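Local coordinates for protein-glutamine gamma-glutamyltransferase (Pseudomonas aeruginosa PAO1, PDB 6G49), which shows transglutaminase activity in vitro, joining protein glutamine and lysine side chains with release of ammonia, and is critical for the viability of the bacterium, at residues V59-A64 with L107-I112; R186-A191 with M250-R255. All blocks are in the same frame, centred on the assembly; numbering follows the deposited sequence.

Contact 1 (V59-A64 with L107-I112); sequences VRFEGA and LRYDVI. With PO4 (phosphate ion), chain H.
Phe61 and Tyr109 form the tight part of this contact, in a non-hydrogen-bonded pair of two antiparallel strands. The two side chains run alongside each other in the same direction. Phe61 CE2 comes to 3.6 Å from Tyr109 CD1, and the ring planes meet obliquely at 42°. Tyr109 CB sits over one face of the Phe61 ring, a CH-pi contact. The Tyr109 ring also meets Val59, with Val59 CG1 3.7 Å from Tyr109 CD2. Tyr109 is buried, and its OH hydrogen-bonds with Ser158 OG and Leu124 N.

Arg60 and Asp110 form the next pair, between Phe61-Tyr109 and Val59-Val111. They exchange two backbone hydrogen bonds, Arg60 N to Asp110 O at 3.0 Å and Asp110 N to Arg60 O at 2.9 Å. At the strand end, Glu62 N donates to Arg108 O in an almost straight bond of 2.9 Å.

The other face is looser and polar. In the conformer given for Glu62, its CD lies 3.6 Å from Arg108 CB, yet the charged ends do not meet, and Arg108 pairs with Glu106 instead. A water lies between Glu62 OE2 and Asp110 OD1 and may bridge them. The Arg60 guanidinium bonds to Gly276 O and Asn277 O and has a phosphate ion, probably from the crystallisation liquor, at its edge. The chemistry implies that this strand pair has two unlike faces: apolar packing beside Phe61 and Tyr109, water and charge beside Arg60 and Asp110.

Contact 2 (R186-A191 with M250-R255); sequences RARALA and MAFVLR
Phe252 reaches across to Ala187 and Arg188 of the partner helix. Its CB does not point straight at helix 185-197; with CG anti to the backbone N (chi1 -178°) the ring reaches it. Past CG, the CD1 atom lies 3.9 Å from Ala187 CB. CE1 is nearer to the same methyl, at 3.7 Å, and also meets Arg188 CG at 4.0 Å. CE2 also lies near Arg188 NH2. At the tip, CZ stands 3.8 Å from Arg188 NH2 in the conformer given for this arginine, which makes this part less certain than the Ala187 packing.

The guanidinium and ring planes are nearly perpendicular, 88° apart. CZ lies over one face of the guanidinium, and NH2 lies at the ring edge. This is not a stack. Backbone oxygens of Pro180 and Gly183 take hydrogen bonds from the guanidinium, which should limit its rotation.

Val253 makes the rest of the contact. Its CG1 packs 4.0 Å from Ala191 CB, and its CG2 lies near both Ala187 CB and Leu190 CD2. Ala191 CB also comes to 3.4 Å from Val253 O. No hydrogen bond joins the two segments. Their axes approach to 8.6 Å and cross at -56°, a closeness consistent with small Ala187 and Ala191. The arrangement is buried helix-helix packing in the transglutaminase-like domain. Helix 243-256 begins at Cys243, the likely nucleophile, as in the papain-like fold of this superfamily.

How the contacts relate
The contacts sit far apart in the molecule, across its centre from each other. Their centres are 38 Å apart, and their nearest atoms are about 23 Å apart. Both segments of contact 1 precede those of contact 2 along the chain. Contact 1 joins neighbouring strands 55-61 and 107-113 of an antiparallel sheet, in the part related to TgpA N-terminal domains. Contact 2 joins helices 185-197 and 243-256 in the transglutaminase-like part. They share no helix or strand. The sheet of contact 1 nevertheless includes strands 271-273 and 278-282, which follow helix 243-256 in the chain. The two regions are thus interwoven in one periplasmic unit. Neither contact touches the probable catalytic residues Cys243, His287 and Asp303.

Contact 1 (V59-A64 with L107-I112)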
ATOM      1  N   VAL A  59     -14.363  12.517  -1.476  1.00 18.94           N
ATOM      2  CA  VAL A  59     -13.999  12.492  -2.890  1.00 17.81           C
ATOM      3  C   VAL A  59     -15.262  12.585  -3.733  1.00 18.28           C
ATOM      4  O   VAL A  59     -16.209  11.852  -3.515  1.00 21.95           O
ATOM      5  CB  VAL A  59     -13.220  11.220  -3.289  1.00 22.00           C
ATOM      6  CG1 VAL A  59     -12.773  11.275  -4.745  1.00 20.54           C
ATOM      7  CG2 VAL A  59     -12.031  10.991  -2.438  1.00 28.10           C
ATOM      8  N   ARG A  60     -15.178  13.379  -4.790  1.00 21.42           N
ATOM      9  CA  ARG A  60     -16.244  13.503  -5.775  1.00 23.01           C
ATOM     10  C   ARG A  60     -15.631  13.249  -7.168  1.00 18.93           C
ATOM     11  O   ARG A  60     -14.721  13.946  -7.559  1.00 22.50           O
ATOM     12  CB  ARG A  60     -16.883  14.888  -5.708  1.00 26.18           C
ATOM     13  CG  ARG A  60     -18.312  14.957  -6.206  1.00 33.24           C
ATOM     14  CD  ARG A  60     -18.969  16.277  -5.817  1.00 26.21           C
ATOM     15  NE  ARG A  60     -19.893  16.187  -4.693  1.00 28.25           N
ATOM     16  CZ  ARG A  60     -19.924  17.047  -3.682  1.00 23.99           C
ATOM     17  NH1 ARG A  60     -19.062  18.043  -3.631  1.00 24.55           N
ATOM     18  NH2 ARG A  60     -20.804  16.915  -2.712  1.00 30.10           N
ATOM     19  N   PHE A  61     -16.134  12.252  -7.897  1.00 21.37           N
ATOM     20  CA  PHE A  61     -15.629  11.925  -9.206  1.00 22.35           C
ATOM     21  C   PHE A  61     -16.366  12.740 -10.286  1.00 24.94           C
ATOM     22  O   PHE A  61     -17.571  13.023 -10.098  1.00 26.16           O
ATOM     23  CB  PHE A  61     -15.833  10.430  -9.464  1.00 25.04           C
ATOM     24  CG  PHE A  61     -14.755   9.578  -8.816  1.00 25.02           C
ATOM     25  CD1 PHE A  61     -14.880   9.107  -7.528  1.00 30.42           C
ATOM     26  CD2 PHE A  61     -13.604   9.310  -9.532  1.00 30.50           C
ATOM     27  CE1 PHE A  61     -13.856   8.338  -6.970  1.00 24.86           C
ATOM     28  CE2 PHE A  61     -12.595   8.519  -8.992  1.00 28.95           C
ATOM     29  CZ  PHE A  61     -12.747   8.043  -7.713  1.00 26.89           C
ATOM     30  N   GLU A  62     -15.668  13.088 -11.377  1.00 23.56           N
ATOM     31  CA  GLU A  62     -16.341  13.752 -12.529  0.60 26.03           C
ATOM     32  C   GLU A  62     -17.396  12.823 -13.143  1.00 37.07           C
ATOM     33  O   GLU A  62     -18.514  13.279 -13.462  1.00 43.93           O
ATOM     34  CB  GLU A  62     -15.301  14.216 -13.526  0.60 27.15           C
ATOM     35  CG  GLU A  62     -14.540  15.429 -13.046  0.60 26.39           C
ATOM     36  CD  GLU A  62     -13.818  16.211 -14.130  0.60 30.00           C
ATOM     37  OE1 GLU A  62     -13.967  15.837 -15.301  0.60 28.71           O
ATOM     38  OE2 GLU A  62     -13.087  17.175 -13.777  0.60 42.27           O
ATOM     39  N   GLY A  63     -17.059  11.555 -13.337  1.00 39.83           N
ATOM     40  CA  GLY A  63     -18.003  10.558 -13.889  1.00 38.48           C
ATOM     41  C   GLY A  63     -18.503   9.576 -12.849  1.00 36.48           C
ATOM     42  O   GLY A  63     -18.678   9.944 -11.677  1.00 38.32           O
ATOM     43  N   ALA A  64     -18.666   8.314 -13.276  1.00 34.97           N
ATOM     44  CA  ALA A  64     -19.197   7.255 -12.443  1.00 42.22           C
ATOM     45  C   ALA A  64     -18.122   6.876 -11.411  1.00 34.57           C
ATOM     46  O   ALA A  64     -16.911   7.026 -11.668  1.00 33.13           O
ATOM     47  CB  ALA A  64     -19.592   6.063 -13.283  1.00 46.95           C
ATOM     48  N   LEU A 107      -8.741   9.133 -14.759  1.00 26.03           N
ATOM     49  CA  LEU A 107      -9.854   9.310 -13.810  1.00 24.49           C
ATOM     50  C   LEU A 107      -9.656  10.689 -13.181  1.00 26.78           C
ATOM     51  O   LEU A 107      -8.588  11.035 -12.718  1.00 25.10           O
ATOM     52  CB  LEU A 107      -9.854   8.254 -12.702  1.00 25.52           C
ATOM     53  CG  LEU A 107      -9.976   6.797 -13.117  1.00 30.40           C
ATOM     54  CD1 LEU A 107      -9.972   5.879 -11.901  1.00 30.84           C
ATOM     55  CD2 LEU A 107     -11.235   6.573 -13.925  1.00 43.37           C
ATOM     56  N   ARG A 108     -10.708  11.498 -13.191  1.00 24.43           N
ATOM     57  CA  ARG A 108     -10.670  12.869 -12.710  1.00 24.47           C
ATOM     58  C   ARG A 108     -11.629  13.021 -11.532  1.00 21.14           C
ATOM     59  O   ARG A 108     -12.781  12.544 -11.528  1.00 24.16           O
ATOM     60  CB  ARG A 108     -11.069  13.858 -13.812  1.00 25.16           C
ATOM     61  CG  ARG A 108     -10.089  13.903 -14.973  1.00 33.47           C
ATOM     62  CD  ARG A 108     -10.436  15.064 -15.917  1.00 45.29           C
ATOM     63  NE  ARG A 108      -9.392  15.339 -16.905  1.00 63.63           N
ATOM     64  CZ  ARG A 108      -9.518  15.155 -18.221  1.00 78.81           C
ATOM     65  NH1 ARG A 108     -10.679  14.781 -18.735  1.00 92.45           N
ATOM     66  NH2 ARG A 108      -8.480  15.347 -19.019  1.00 67.24           N
ATOM     67  N   TYR A 109     -11.116  13.623 -10.453  1.00 22.57           N
ATOM     68  CA  TYR A 109     -11.878  13.726  -9.263  1.00 21.77           C
ATOM     69  C   TYR A 109     -11.346  14.860  -8.390  1.00 19.71           C
ATOM     70  O   TYR A 109     -10.209  15.256  -8.514  1.00 22.90           O
ATOM     71  CB  TYR A 109     -11.953  12.391  -8.493  1.00 21.89           C
ATOM     72  CG  TYR A 109     -10.600  11.737  -8.226  1.00 23.10           C
ATOM     73  CD1 TYR A 109      -9.983  10.975  -9.195  1.00 21.05           C
ATOM     74  CD2 TYR A 109      -9.909  11.927  -7.015  1.00 21.61           C
ATOM     75  CE1 TYR A 109      -8.728  10.405  -8.986  1.00 21.39           C
ATOM     76  CE2 TYR A 109      -8.684  11.308  -6.779  1.00 20.65           C
ATOM     77  CZ  TYR A 109      -8.081  10.566  -7.777  1.00 21.88           C
ATOM     78  OH  TYR A 109      -6.860   9.956  -7.562  1.00 21.48           O
ATOM     79  N   ASP A 110     -12.191  15.333  -7.473  1.00 20.15           N
ATOM     80  CA  ASP A 110     -11.793  16.319  -6.527  1.00 21.27           C
ATOM     81  C   ASP A 110     -11.797  15.698  -5.118  1.00 19.73           C
ATOM     82  O   ASP A 110     -12.609  14.834  -4.810  1.00 21.52           O
ATOM     83  CB  ASP A 110     -12.773  17.474  -6.544  1.00 25.72           C
ATOM     84  CG  ASP A 110     -12.804  18.203  -7.874  1.00 28.60           C
ATOM     85  OD1 ASP A 110     -11.765  18.143  -8.600  1.00 31.22           O
ATOM     86  OD2 ASP A 110     -13.843  18.855  -8.091  1.00 37.21           O
ATOM     87  N   VAL A 111     -10.883  16.194  -4.278  1.00 21.17           N
ATOM     88  CA  VAL A 111     -10.725  15.696  -2.907  1.00 19.76           C
ATOM     89  C   VAL A 111     -10.805  16.874  -1.946  1.00 20.94           C
ATOM     90  O   VAL A 111     -10.261  17.919  -2.245  1.00 22.05           O
ATOM     91  CB  VAL A 111      -9.377  14.998  -2.709  1.00 22.05           C
ATOM     92  CG1 VAL A 111      -9.250  14.465  -1.272  1.00 19.87           C
ATOM     93  CG2 VAL A 111      -9.232  13.899  -3.756  1.00 21.33           C
ATOM     94  N   ILE A 112     -11.483  16.689  -0.839  1.00 20.33           N
ATOM     95  CA  ILE A 112     -11.322  17.563   0.365  1.00 21.69           C
ATOM     96  C   ILE A 112     -10.776  16.673   1.490  1.00 21.19           C
ATOM     97  O   ILE A 112     -11.446  15.746   1.907  1.00 20.55           O
ATOM     98  CB  ILE A 112     -12.592  18.338   0.757  1.00 21.91           C
ATOM     99  CG1 ILE A 112     -12.289  19.286   1.923  1.00 23.43           C
ATOM    100  CG2 ILE A 112     -13.796  17.450   1.075  1.00 20.58           C
ATOM    101  CD1 ILE A 112     -13.428  20.236   2.258  1.00 24.38           C
TER
HETATM  102  P   PO4 H 507     -21.859  18.548   0.603  0.50 44.45           P
HETATM  103  O1  PO4 H 507     -21.215  18.379  -0.814  0.50 38.88           O
HETATM  104  O2  PO4 H 507     -22.757  17.407   1.046  0.50 62.19           O
HETATM  105  O3  PO4 H 507     -20.857  18.842   1.716  0.50 51.63           O
HETATM  106  O4  PO4 H 507     -22.825  19.724   0.730  0.50 68.01           O
HETATM  107  O   HOH W   1     -11.857  17.088 -10.968  1.00 57.58           O
HETATM  108  O   HOH W   2     -14.316  10.523 -12.690  0.50 24.31           O

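Contact 2 (R186-A191 with M250-R255)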
ATOM      1  N   ARG A 186      12.818 -18.418   9.210  1.00 26.45           N
ATOM      2  CA  ARG A 186      11.851 -19.289   8.545  1.00 25.18           C
ATOM      3  C   ARG A 186      11.335 -18.627   7.247  1.00 24.94           C
ATOM      4  O   ARG A 186      11.128 -19.263   6.238  1.00 25.02           O
ATOM      5  CB  ARG A 186      10.742 -19.746   9.501  1.00 28.61           C
ATOM      6  CG  ARG A 186      11.229 -20.713  10.589  1.00 34.29           C
ATOM      7  CD  ARG A 186      10.070 -21.183  11.483  1.00 35.07           C
ATOM      8  NE  ARG A 186       9.619 -20.190  12.457  1.00 35.08           N
ATOM      9  CZ  ARG A 186       8.456 -20.203  13.121  1.00 36.03           C
ATOM     10  NH1 ARG A 186       7.554 -21.157  12.892  1.00 35.15           N
ATOM     11  NH2 ARG A 186       8.220 -19.258  14.012  1.00 38.32           N
ATOM     12  N   ALA A 187      11.051 -17.325   7.318  1.00 24.68           N
ATOM     13  CA  ALA A 187      10.557 -16.619   6.168  1.00 23.67           C
ATOM     14  C   ALA A 187      11.618 -16.539   5.066  1.00 23.85           C
ATOM     15  O   ALA A 187      11.273 -16.646   3.866  1.00 23.86           O
ATOM     16  CB  ALA A 187      10.074 -15.246   6.592  1.00 24.21           C
ATOM     17  N   ARG A 188      12.896 -16.384   5.466  1.00 24.25           N
ATOM     18  CA  ARG A 188      13.988 -16.397   4.522  0.50 24.42           C
ATOM     19  C   ARG A 188      14.086 -17.769   3.853  1.00 25.87           C
ATOM     20  O   ARG A 188      14.285 -17.869   2.641  1.00 26.87           O
ATOM     21  CB  ARG A 188      15.301 -16.004   5.202  0.50 23.86           C
ATOM     22  CG  ARG A 188      15.472 -14.514   5.450  0.50 24.79           C
ATOM     23  CD  ARG A 188      16.720 -14.294   6.283  0.50 27.19           C
ATOM     24  NE  ARG A 188      16.503 -13.312   7.327  0.50 25.23           N
ATOM     25  CZ  ARG A 188      16.741 -12.009   7.197  0.50 27.65           C
ATOM     26  NH1 ARG A 188      17.444 -11.551   6.167  0.50 30.19           N
ATOM     27  NH2 ARG A 188      16.265 -11.164   8.094  0.50 19.36           N
ATOM     28  N   ALA A 189      13.896 -18.846   4.635  1.00 26.18           N
ATOM     29  CA  ALA A 189      13.904 -20.222   4.038  1.00 29.62           C
ATOM     30  C   ALA A 189      12.772 -20.405   3.015  1.00 27.62           C
ATOM     31  O   ALA A 189      12.944 -20.967   1.942  1.00 29.74           O
ATOM     32  CB  ALA A 189      13.811 -21.267   5.148  1.00 31.64           C
ATOM     33  N   LEU A 190      11.570 -19.909   3.349  1.00 29.38           N
ATOM     34  CA  LEU A 190      10.474 -19.944   2.426  1.00 24.74           C
ATOM     35  C   LEU A 190      10.827 -19.197   1.137  1.00 23.35           C
ATOM     36  O   LEU A 190      10.544 -19.680   0.066  1.00 26.53           O
ATOM     37  CB  LEU A 190       9.227 -19.364   3.096  1.00 25.06           C
ATOM     38  CG  LEU A 190       8.012 -19.202   2.195  1.00 26.38           C
ATOM     39  CD1 LEU A 190       7.455 -20.540   1.701  1.00 30.21           C
ATOM     40  CD2 LEU A 190       6.914 -18.413   2.892  1.00 26.29           C
ATOM     41  N   ALA A 191      11.400 -17.981   1.262  1.00 23.97           N
ATOM     42  CA  ALA A 191      11.751 -17.177   0.120  1.00 23.19           C
ATOM     43  C   ALA A 191      12.749 -17.932  -0.789  1.00 23.98           C
ATOM     44  O   ALA A 191      12.635 -17.926  -1.986  1.00 24.44           O
ATOM     45  CB  ALA A 191      12.358 -15.887   0.577  1.00 24.45           C
ATOM     46  N   MET A 250       4.508 -10.220   3.086  1.00 18.33           N
ATOM     47  CA  MET A 250       4.659 -10.487   1.681  0.51 19.85           C
ATOM     48  C   MET A 250       5.861  -9.713   1.132  1.00 20.66           C
ATOM     49  O   MET A 250       6.650 -10.286   0.346  1.00 20.18           O
ATOM     50  CB  MET A 250       3.440 -10.097   0.858  0.51 19.97           C
ATOM     51  CG  MET A 250       3.517 -10.511  -0.562  0.51 22.89           C
ATOM     52  SD  MET A 250       1.993 -10.110  -1.486  0.51 19.52           S
ATOM     53  CE  MET A 250       2.349 -10.800  -3.094  0.51 21.02           C
ATOM     54  N   ALA A 251       5.989  -8.431   1.496  1.00 19.09           N
ATOM     55  CA  ALA A 251       7.124  -7.654   1.004  1.00 17.77           C
ATOM     56  C   ALA A 251       8.449  -8.273   1.488  1.00 19.09           C
ATOM     57  O   ALA A 251       9.425  -8.339   0.710  1.00 20.28           O
ATOM     58  CB  ALA A 251       7.008  -6.211   1.403  1.00 18.76           C
ATOM     59  N   PHE A 252       8.497  -8.708   2.739  1.00 19.28           N
ATOM     60  CA  PHE A 252       9.683  -9.387   3.309  1.00 18.90           C
ATOM     61  C   PHE A 252      10.075 -10.578   2.449  1.00 19.76           C
ATOM     62  O   PHE A 252      11.252 -10.694   2.039  1.00 18.75           O
ATOM     63  CB  PHE A 252       9.436  -9.811   4.743  1.00 20.08           C
ATOM     64  CG  PHE A 252      10.628 -10.457   5.388  1.00 18.79           C
ATOM     65  CD1 PHE A 252      10.976 -11.760   5.084  1.00 21.11           C
ATOM     66  CD2 PHE A 252      11.380  -9.735   6.278  1.00 19.41           C
ATOM     67  CE1 PHE A 252      12.107 -12.330   5.656  1.00 21.92           C
ATOM     68  CE2 PHE A 252      12.521 -10.303   6.868  1.00 22.08           C
ATOM     69  CZ  PHE A 252      12.855 -11.608   6.567  1.00 20.21           C
ATOM     70  N   VAL A 253       9.118 -11.473   2.191  1.00 18.89           N
ATOM     71  CA  VAL A 253       9.414 -12.715   1.479  1.00 20.65           C
ATOM     72  C   VAL A 253       9.857 -12.403   0.061  1.00 22.33           C
ATOM     73  O   VAL A 253      10.821 -12.993  -0.441  1.00 21.37           O
ATOM     74  CB  VAL A 253       8.238 -13.706   1.514  1.00 20.54           C
ATOM     75  CG1 VAL A 253       8.507 -14.934   0.647  1.00 26.03           C
ATOM     76  CG2 VAL A 253       7.982 -14.116   2.926  1.00 20.10           C
ATOM     77  N   LEU A 254       9.220 -11.415  -0.605  1.00 17.68           N
ATOM     78  CA  LEU A 254       9.631 -11.039  -1.977  1.00 19.30           C
ATOM     79  C   LEU A 254      11.072 -10.523  -1.980  1.00 19.69           C
ATOM     80  O   LEU A 254      11.882 -10.955  -2.849  1.00 19.68           O
ATOM     81  CB  LEU A 254       8.662 -10.018  -2.575  1.00 18.27           C
ATOM     82  CG  LEU A 254       7.248 -10.507  -2.877  1.00 19.97           C
ATOM     83  CD1 LEU A 254       6.414  -9.362  -3.391  1.00 19.62           C
ATOM     84  CD2 LEU A 254       7.206 -11.675  -3.848  1.00 25.02           C
ATOM     85  N   ARG A 255      11.429  -9.672  -1.050  1.00 18.66           N
ATOM     86  CA  ARG A 255      12.754  -9.132  -1.020  1.00 19.47           C
ATOM     87  C   ARG A 255      13.748 -10.258  -0.748  1.00 21.97           C
ATOM     88  O   ARG A 255      14.873 -10.264  -1.356  1.00 21.16           O
ATOM     89  CB  ARG A 255      12.927  -8.129   0.099  1.00 19.08           C
ATOM     90  CG  ARG A 255      12.209  -6.809  -0.159  1.00 17.64           C
ATOM     91  CD  ARG A 255      12.631  -5.765   0.829  1.00 17.31           C
ATOM     92  NE  ARG A 255      12.010  -4.461   0.519  1.00 18.07           N
ATOM     93  CZ  ARG A 255      12.277  -3.313   1.074  1.00 17.36           C
ATOM     94  NH1 ARG A 255      13.133  -3.196   2.086  1.00 19.05           N
ATOM     95  NH2 ARG A 255      11.691  -2.209   0.557  1.00 16.95           N
TER